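Local coordinates for nematode fatty acid retinoid binding protein (Necator americanus, PDB 4XCP) that binds fatty acids, here palmitic acid, and probably retinol within an all-helical fold, at residues A[34-37]-A[38-42]; A[151-154]-A[155-159]; A[58-61]-A[62-66]. All blocks are in the same frame, centred on the assembly; numbering follows the deposited sequence. Where two conformers were deposited one is given.

Contact 1: residues A[34-37]-A[38-42]. With PLM (palmitic acid), chain B.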
loop_
_atom_site.group_PDB
_atom_site.type_symbol
_atom_site.label_atom_id
_atom_site.label_comp_id
_atom_site.label_asym_id
_atom_site.label_seq_id
_atom_site.Cartn_x
_atom_site.Cartn_y
_atom_site.Cartn_z
ATOM N N ARG A 34 -0.926 4.255 -7.467
ATOM C CA ARG A 34 -1.519 3.772 -8.712
ATOM C C ARG A 34 -0.563 4.034 -9.898
ATOM O O ARG A 34 -0.297 3.123 -10.671
ATOM C CB ARG A 34 -2.830 4.523 -8.986
ATOM C CG ARG A 34 -4.078 3.710 -8.751
ATOM C CD ARG A 34 -5.278 4.550 -9.162
ATOM N NE ARG A 34 -5.705 5.419 -8.070
ATOM C CZ ARG A 34 -6.135 6.667 -8.218
ATOM N NH1 ARG A 34 -6.174 7.224 -9.421
ATOM N NH2 ARG A 34 -6.524 7.368 -7.163
ATOM N N ASP A 35 -0.056 5.280 -10.036
ATOM C CA ASP A 35 0.831 5.627 -11.138
ATOM C C ASP A 35 2.156 4.900 -11.070
ATOM O O ASP A 35 2.665 4.495 -12.119
ATOM C CB ASP A 35 1.005 7.142 -11.293
ATOM C CG ASP A 35 -0.077 7.736 -12.181
ATOM O OD1 ASP A 35 -0.616 7.000 -13.034
ATOM O OD2 ASP A 35 -0.398 8.931 -12.011
ATOM N N PHE A 36 2.672 4.630 -9.852
ATOM C CA PHE A 36 3.908 3.851 -9.710
ATOM C C PHE A 36 3.713 2.461 -10.328
ATOM O O PHE A 36 4.556 2.009 -11.104
ATOM C CB PHE A 36 4.316 3.709 -8.219
ATOM C CG PHE A 36 5.465 2.740 -8.050
ATOM C CD1 PHE A 36 6.778 3.148 -8.259
ATOM C CD2 PHE A 36 5.229 1.403 -7.750
ATOM C CE1 PHE A 36 7.831 2.243 -8.162
ATOM C CE2 PHE A 36 6.287 0.500 -7.636
ATOM C CZ PHE A 36 7.579 0.923 -7.854
ATOM N N LEU A 37 2.610 1.774 -9.952
ATOM C CA LEU A 37 2.298 0.430 -10.447
ATOM C C LEU A 37 1.973 0.410 -11.936
ATOM O O LEU A 37 2.436 -0.476 -12.653
ATOM C CB LEU A 37 1.121 -0.196 -9.654
ATOM C CG LEU A 37 1.377 -0.586 -8.179
ATOM C CD1 LEU A 37 0.078 -1.103 -7.531
ATOM C CD2 LEU A 37 2.455 -1.665 -8.049
ATOM N N GLN A 38 1.152 1.361 -12.394
ATOM C CA GLN A 38 0.731 1.460 -13.802
ATOM C C GLN A 38 1.931 1.578 -14.760
ATOM O O GLN A 38 1.922 0.976 -15.838
ATOM C CB GLN A 38 -0.176 2.673 -13.977
ATOM C CG GLN A 38 -0.797 2.801 -15.367
ATOM C CD GLN A 38 -1.623 4.041 -15.433
ATOM O OE1 GLN A 38 -2.471 4.264 -14.583
ATOM N NE2 GLN A 38 -1.416 4.867 -16.456
ATOM N N ASN A 39 2.975 2.317 -14.325
ATOM C CA ASN A 39 4.185 2.615 -15.082
ATOM C C ASN A 39 5.134 1.439 -15.229
ATOM O O ASN A 39 5.966 1.455 -16.115
ATOM C CB ASN A 39 4.947 3.763 -14.412
ATOM C CG ASN A 39 4.397 5.155 -14.595
ATOM O OD1 ASN A 39 4.619 6.034 -13.753
ATOM N ND2 ASN A 39 3.717 5.414 -15.697
ATOM N N LEU A 40 5.044 0.439 -14.370
ATOM C CA LEU A 40 5.996 -0.678 -14.391
ATOM C C LEU A 40 6.138 -1.371 -15.746
ATOM O O LEU A 40 5.148 -1.808 -16.355
ATOM C CB LEU A 40 5.686 -1.713 -13.291
ATOM C CG LEU A 40 5.727 -1.190 -11.841
ATOM C CD1 LEU A 40 5.211 -2.263 -10.844
ATOM C CD2 LEU A 40 7.143 -0.689 -11.442
ATOM N N SER A 41 7.394 -1.464 -16.207
ATOM C CA SER A 41 7.727 -2.170 -17.448
ATOM C C SER A 41 7.792 -3.666 -17.108
ATOM O O SER A 41 7.777 -4.037 -15.935
ATOM C CB SER A 41 9.093 -1.713 -17.956
ATOM O OG SER A 41 10.094 -2.109 -17.023
ATOM N N ASP A 42 7.910 -4.522 -18.127
ATOM C CA ASP A 42 8.050 -5.951 -17.901
ATOM C C ASP A 42 9.345 -6.237 -17.060
ATOM O O ASP A 42 9.315 -7.029 -16.122
ATOM C CB ASP A 42 8.047 -6.677 -19.258
ATOM C CG ASP A 42 8.456 -8.116 -19.180
ATOM O OD1 ASP A 42 7.636 -8.939 -18.734
ATOM O OD2 ASP A 42 9.590 -8.418 -19.562
HETATM C C1 PLM B . -1.146 -3.300 -3.427
HETATM O O1 PLM B . -0.306 -2.467 -3.974
HETATM O O2 PLM B . -1.608 -3.140 -2.307
HETATM C C2 PLM B . -1.503 -4.466 -4.303
HETATM C C3 PLM B . -0.797 -4.544 -5.655
HETATM C C4 PLM B . 0.582 -5.168 -5.594
HETATM C C5 PLM B . 1.294 -5.237 -6.928
HETATM C C6 PLM B . 2.587 -6.039 -6.918
HETATM C C7 PLM B . 3.849 -5.246 -7.225
HETATM C C8 PLM B . 4.303 -4.383 -6.080
HETATM C C9 PLM B . 5.477 -3.514 -6.371
HETATM C CA PLM B . 5.337 -2.110 -5.852
HETATM C CB PLM B . 5.979 -1.799 -4.520
HETATM C CC PLM B . 5.924 -0.312 -4.129
HETATM C CD PLM B . 4.567 0.220 -3.625
HETATM C CE PLM B . 3.493 0.423 -4.696
HETATM C CF PLM B . 2.239 1.108 -4.222
HETATM C CG PLM B . 1.204 0.210 -3.576
#
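Gln38 N donates to Arg34 O across 2.9 Å, a nearly straight i to i+4 helical bond (164°). Asn39 N repeats the step to Asp35 O. Leu40 N bonds only three residues back, to Leu37 O at 3.3 Å, coming from above the carbonyl plane as the chain leaves the helix. This turn carries Leu40 round beside Phe36 and Leu37. Because Phe36 CG stands anti to the backbone N (chi1 171°), its ring meets Leu40 over one face and the lipid at its edge: Leu40 CD2 is 4.0 Å from Phe36 CZ, while the edge atom Phe36 CE2 is 3.3 Å from the palmitate carbon named CA. Leu37 completes the greasy side, its CD2 meeting that same palmitate carbon at 3.7 Å and Leu40 CD1 at 4.0 Å. On the solvent side Asp35 and Gln38 run alongside each other, carboxylate and amide planes 76° apart. Helix 72-90 packs against Phe36 and Leu40 on the buried side, and Lys111 NZ holds the same palmitate by a hydrogen bond. Ser41 follows at once as the N-cap of helix 42-53. The pattern is that of an amphipathic helix, polar outward and apolar inward, lining a lipid-binding site.

Contact 2: residues A[151-154]-A[155-159]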
loop_
_atom_site.group_PDB
_atom_site.type_symbol
_atom_site.label_atom_id
_atom_site.label_comp_id
_atom_site.label_asym_id
_atom_site.label_seq_id
_atom_site.Cartn_x
_atom_site.Cartn_y
_atom_site.Cartn_z
ATOM N N PHE A 151 -2.860 12.181 5.202
ATOM C CA PHE A 151 -3.352 11.343 4.114
ATOM C C PHE A 151 -4.751 11.759 3.680
ATOM O O PHE A 151 -5.694 11.020 3.942
ATOM C CB PHE A 151 -3.323 9.876 4.549
ATOM C CG PHE A 151 -1.939 9.344 4.812
ATOM C CD1 PHE A 151 -1.133 8.913 3.763
ATOM C CD2 PHE A 151 -1.441 9.261 6.110
ATOM C CE1 PHE A 151 0.139 8.396 4.011
ATOM C CE2 PHE A 151 -0.165 8.751 6.355
ATOM C CZ PHE A 151 0.607 8.305 5.309
ATOM N N PRO A 152 -4.905 12.930 3.008
ATOM C CA PRO A 152 -6.257 13.400 2.654
ATOM C C PRO A 152 -6.974 12.561 1.614
ATOM O O PRO A 152 -8.197 12.499 1.658
ATOM C CB PRO A 152 -6.029 14.845 2.189
ATOM C CG PRO A 152 -4.612 14.865 1.704
ATOM C CD PRO A 152 -3.872 13.919 2.606
ATOM N N PHE A 153 -6.236 11.895 0.703
ATOM C CA PHE A 153 -6.883 11.044 -0.300
ATOM C C PHE A 153 -7.513 9.835 0.369
ATOM O O PHE A 153 -8.664 9.504 0.078
ATOM C CB PHE A 153 -5.900 10.607 -1.422
ATOM C CG PHE A 153 -6.571 9.702 -2.432
ATOM C CD1 PHE A 153 -7.225 10.233 -3.541
ATOM C CD2 PHE A 153 -6.606 8.323 -2.243
ATOM C CE1 PHE A 153 -7.887 9.398 -4.446
ATOM C CE2 PHE A 153 -7.271 7.494 -3.145
ATOM C CZ PHE A 153 -7.911 8.037 -4.233
ATOM N N LEU A 154 -6.749 9.159 1.240
ATOM C CA LEU A 154 -7.215 7.977 1.952
ATOM C C LEU A 154 -8.342 8.300 2.934
ATOM O O LEU A 154 -9.321 7.560 2.998
ATOM C CB LEU A 154 -6.041 7.240 2.622
ATOM C CG LEU A 154 -5.076 6.491 1.664
ATOM C CD1 LEU A 154 -3.868 5.956 2.426
ATOM C CD2 LEU A 154 -5.779 5.336 0.928
ATOM N N ALA A 155 -8.233 9.429 3.653
ATOM C CA ALA A 155 -9.277 9.892 4.579
ATOM C C ALA A 155 -10.595 10.068 3.815
ATOM O O ALA A 155 -11.631 9.618 4.296
ATOM C CB ALA A 155 -8.867 11.209 5.214
ATOM N N LYS A 156 -10.538 10.668 2.602
ATOM C CA LYS A 156 -11.695 10.875 1.722
ATOM C C LYS A 156 -12.303 9.532 1.250
ATOM O O LYS A 156 -13.514 9.388 1.236
ATOM C CB LYS A 156 -11.303 11.754 0.524
ATOM C CG LYS A 156 -12.492 12.379 -0.198
ATOM C CD LYS A 156 -12.075 13.150 -1.435
ATOM C CE LYS A 156 -13.268 13.631 -2.229
ATOM N NZ LYS A 156 -12.852 14.424 -3.419
ATOM N N VAL A 157 -11.463 8.553 0.897
ATOM C CA VAL A 157 -11.892 7.201 0.506
ATOM C C VAL A 157 -12.713 6.560 1.648
ATOM O O VAL A 157 -13.745 5.927 1.397
ATOM C CB VAL A 157 -10.660 6.347 0.060
ATOM C CG1 VAL A 157 -10.924 4.848 0.157
ATOM C CG2 VAL A 157 -10.239 6.731 -1.353
ATOM N N PHE A 158 -12.262 6.763 2.894
ATOM C CA PHE A 158 -12.950 6.261 4.088
ATOM C C PHE A 158 -14.214 7.048 4.394
ATOM O O PHE A 158 -15.279 6.455 4.482
ATOM C CB PHE A 158 -12.013 6.228 5.309
ATOM C CG PHE A 158 -10.784 5.356 5.163
ATOM C CD1 PHE A 158 -10.891 4.039 4.722
ATOM C CD2 PHE A 158 -9.534 5.820 5.558
ATOM C CE1 PHE A 158 -9.754 3.239 4.583
ATOM C CE2 PHE A 158 -8.400 5.016 5.439
ATOM C CZ PHE A 158 -8.512 3.741 4.926
ATOM N N GLU A 159 -14.110 8.380 4.488
ATOM C CA GLU A 159 -15.212 9.299 4.814
ATOM C C GLU A 159 -16.352 9.357 3.797
ATOM O O GLU A 159 -17.501 9.486 4.207
ATOM C CB GLU A 159 -14.677 10.723 5.067
ATOM C CG GLU A 159 -13.933 10.879 6.387
ATOM C CD GLU A 159 -14.758 10.622 7.637
ATOM O OE1 GLU A 159 -15.968 10.946 7.635
ATOM O OE2 GLU A 159 -14.191 10.109 8.629
#
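Phe153 and Val157, one helical turn apart, make the tight part of this contact: ring atom Phe153 CE2 lies 3.5 Å from Val157 CG2, and the two side chains slant across each other. With Phe153 CG anti to its own amide nitrogen (chi1 179°), the ring projects outward and leans only slightly toward the next turn, where Val157 CG2, anti to its carbonyl carbon, meets it. Phe158 comes closer still to the preceding turn, but to a backbone atom. Its ring lies obliquely to the carbonyl of Leu154, with Phe158 CD2 only 3.1 Å from Leu154 O, an oxygen that also accepts the hydrogen bond of Phe158 N at 3.0 Å. Beyond this turn Phe158 stacks on Tyr136 of helix 122-138, and Phe153 rests against Pro30, Pro31 and Arg34.

The other side is looser and open to solvent. Pro152 and Lys156 are both exposed; Lys156 CB comes within 3.4 Å of Pro152 O, but from there the extended lysine chain carries its ammonium away from the neighbouring turn. What joins the two residues is chiefly the backbone bond Lys156 N to Pro152 O, 3.1 Å long. At the N-cap, Phe151 O receives Ala155 N and starts the series. Cohesion within this short helix is therefore backbone hydrogen bonding plus apolar contact on one side, while its aromatic rings also pack on neighbouring parts of the fold and its lysine chain runs out toward solvent.

Contact 3: residues A[58-61]-A[62-66]. With PLM (palmitic acid), chain C.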
loop_
_atom_site.group_PDB
_atom_site.type_symbol
_atom_site.label_atom_id
_atom_site.label_comp_id
_atom_site.label_asym_id
_atom_site.label_seq_id
_atom_site.Cartn_x
_atom_site.Cartn_y
_atom_site.Cartn_z
ATOM N N LYS A 58 15.458 -7.496 6.779
ATOM C CA LYS A 58 15.352 -6.965 8.144
ATOM C C LYS A 58 14.230 -5.924 8.226
ATOM O O LYS A 58 13.457 -5.911 9.179
ATOM C CB LYS A 58 16.701 -6.343 8.576
ATOM C CG LYS A 58 16.696 -5.725 9.981
ATOM C CD LYS A 58 17.964 -4.928 10.254
ATOM C CE LYS A 58 17.836 -4.058 11.491
ATOM N NZ LYS A 58 17.875 -4.842 12.756
ATOM N N ASN A 59 14.121 -5.078 7.197
ATOM C CA ASN A 59 13.148 -3.988 7.152
ATOM C C ASN A 59 12.992 -3.532 5.699
ATOM O O ASN A 59 13.666 -4.061 4.809
ATOM C CB ASN A 59 13.625 -2.824 8.083
ATOM C CG ASN A 59 15.078 -2.385 7.914
ATOM O OD1 ASN A 59 15.635 -2.353 6.823
ATOM N ND2 ASN A 59 15.722 -1.979 8.995
ATOM N N THR A 60 12.094 -2.568 5.464
ATOM C CA THR A 60 11.803 -1.994 4.146
ATOM C C THR A 60 13.041 -1.360 3.521
ATOM O O THR A 60 13.309 -1.600 2.343
ATOM C CB THR A 60 10.601 -1.043 4.226
ATOM O OG1 THR A 60 9.557 -1.737 4.900
ATOM C CG2 THR A 60 10.094 -0.618 2.850
ATOM N N GLU A 61 13.806 -0.599 4.318
ATOM C CA GLU A 61 15.029 0.086 3.897
ATOM C C GLU A 61 16.062 -0.887 3.275
ATOM O O GLU A 61 16.684 -0.551 2.263
ATOM C CB GLU A 61 15.626 0.884 5.073
ATOM C CG GLU A 61 14.784 2.080 5.523
ATOM C CD GLU A 61 13.504 1.837 6.314
ATOM O OE1 GLU A 61 13.355 0.750 6.924
ATOM O OE2 GLU A 61 12.652 2.756 6.339
ATOM N N GLU A 62 16.197 -2.106 3.854
ATOM C CA GLU A 62 17.121 -3.158 3.377
ATOM C C GLU A 62 16.626 -3.756 2.041
ATOM O O GLU A 62 17.430 -4.035 1.141
ATOM C CB GLU A 62 17.289 -4.243 4.441
ATOM C CG GLU A 62 18.471 -5.154 4.204
ATOM C CD GLU A 62 18.652 -6.148 5.331
ATOM O OE1 GLU A 62 18.097 -7.261 5.222
ATOM O OE2 GLU A 62 19.284 -5.789 6.351
ATOM N N SER A 63 15.292 -3.913 1.917
ATOM C CA SER A 63 14.629 -4.381 0.702
ATOM C C SER A 63 14.872 -3.360 -0.449
ATOM O O SER A 63 15.192 -3.758 -1.566
ATOM C CB SER A 63 13.133 -4.549 0.964
ATOM O OG SER A 63 12.527 -5.128 -0.179
ATOM N N ILE A 64 14.762 -2.047 -0.152
ATOM C CA ILE A 64 15.002 -0.949 -1.117
ATOM C C ILE A 64 16.497 -0.905 -1.532
ATOM O O ILE A 64 16.810 -0.741 -2.715
ATOM C CB ILE A 64 14.484 0.408 -0.549
ATOM C CG1 ILE A 64 12.952 0.348 -0.322
ATOM C CG2 ILE A 64 14.872 1.613 -1.460
ATOM C CD1 ILE A 64 12.370 1.575 0.422
ATOM N N ALA A 65 17.408 -1.103 -0.563
ATOM C CA ALA A 65 18.852 -1.146 -0.837
ATOM C C ALA A 65 19.182 -2.300 -1.800
ATOM O O ALA A 65 19.951 -2.096 -2.740
ATOM C CB ALA A 65 19.641 -1.278 0.474
ATOM N N ALA A 66 18.563 -3.492 -1.607
ATOM C CA ALA A 66 18.753 -4.654 -2.498
ATOM C C ALA A 66 18.192 -4.324 -3.887
ATOM O O ALA A 66 18.817 -4.646 -4.893
ATOM C CB ALA A 66 18.069 -5.895 -1.922
HETATM C C1 PLM C . 9.920 -1.243 8.095
HETATM O O1 PLM C . 10.998 -0.950 7.630
HETATM O O2 PLM C . 9.589 -2.463 8.419
HETATM C C2 PLM C . 8.838 -0.234 8.354
HETATM C C3 PLM C . 8.993 1.074 7.583
HETATM C C4 PLM C . 7.765 1.959 7.663
HETATM C C5 PLM C . 6.674 1.611 6.661
HETATM C C6 PLM C . 6.953 2.076 5.239
HETATM C C7 PLM C . 5.710 2.156 4.366
HETATM C C8 PLM C . 5.974 2.479 2.903
HETATM C C9 PLM C . 5.296 1.542 1.921
HETATM C CA PLM C . 5.664 1.799 0.469
HETATM C CB PLM C . 7.087 1.393 0.085
HETATM C CC PLM C . 7.346 -0.107 0.075
HETATM C CD PLM C . 8.625 -0.477 -0.649
HETATM C CE PLM C . 8.940 -1.973 -0.696
HETATM C CF PLM C . 9.315 -2.507 -2.083
HETATM C CG PLM C . 10.664 -3.182 -2.144
#
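Asn59 turns its CG into the crowded position between backbone N and carbonyl carbon (chi1 49°), which brings OD1 back over the helix start to Glu62 N, 3.0 Å away. Glu62 has its CG anti to the backbone N and an extended chain, which takes OE1 back to Lys58 N at 3.1 Å. That second bond is almost straight (172°), although the donor meets the carboxylate from above its plane. The first is an N-cap bond; because Glu62 accepts from the residue before the N-cap and not from Asn59 itself, the pair does not make a full capping box.

The lipid takes another amide of the first turn. Thr60 N donates to palmitate O1 at 2.9 Å. The acyl chain doubles back, so that its returning limb passes Thr60 CG2, with palmitate CD 3.8 Å away, and its terminal carbon CG ends 3.3 Å from Ser63 OG. Ile64, a turn beyond Thr60, packs on Val78 and His82 of helix 72-90. The amides at this helix start are thus shared between a protein side chain and a ligand headgroup, and the helix's positive end would probably help to stabilise a carboxylate charge.

Overall arrangement
From the N terminus the chain passes contact 1 (34-42), then contact 3 (58-66) and, much later, contact 2 (151-159). Each is one continuous nine-residue stretch, contact 1 running from helix 31-39 into the start of the next helix, so none closes a long loop; the three follow in series, neither nested nor crossed. Helix 72-90 is their common neighbour, touched by Phe36 and Leu40 of contact 1, Thr60 and Ile64 of contact 3 and Phe151 of contact 2. Contacts 1 and 3 each touch a separate palmitate. Contacts 1 and 2 meet directly, Arg34 NH2 packing 3.3 Å from Phe153 CZ, whereas contacts 2 and 3 lie on opposite sides of the chain's centre, their own centres about 28 Å apart.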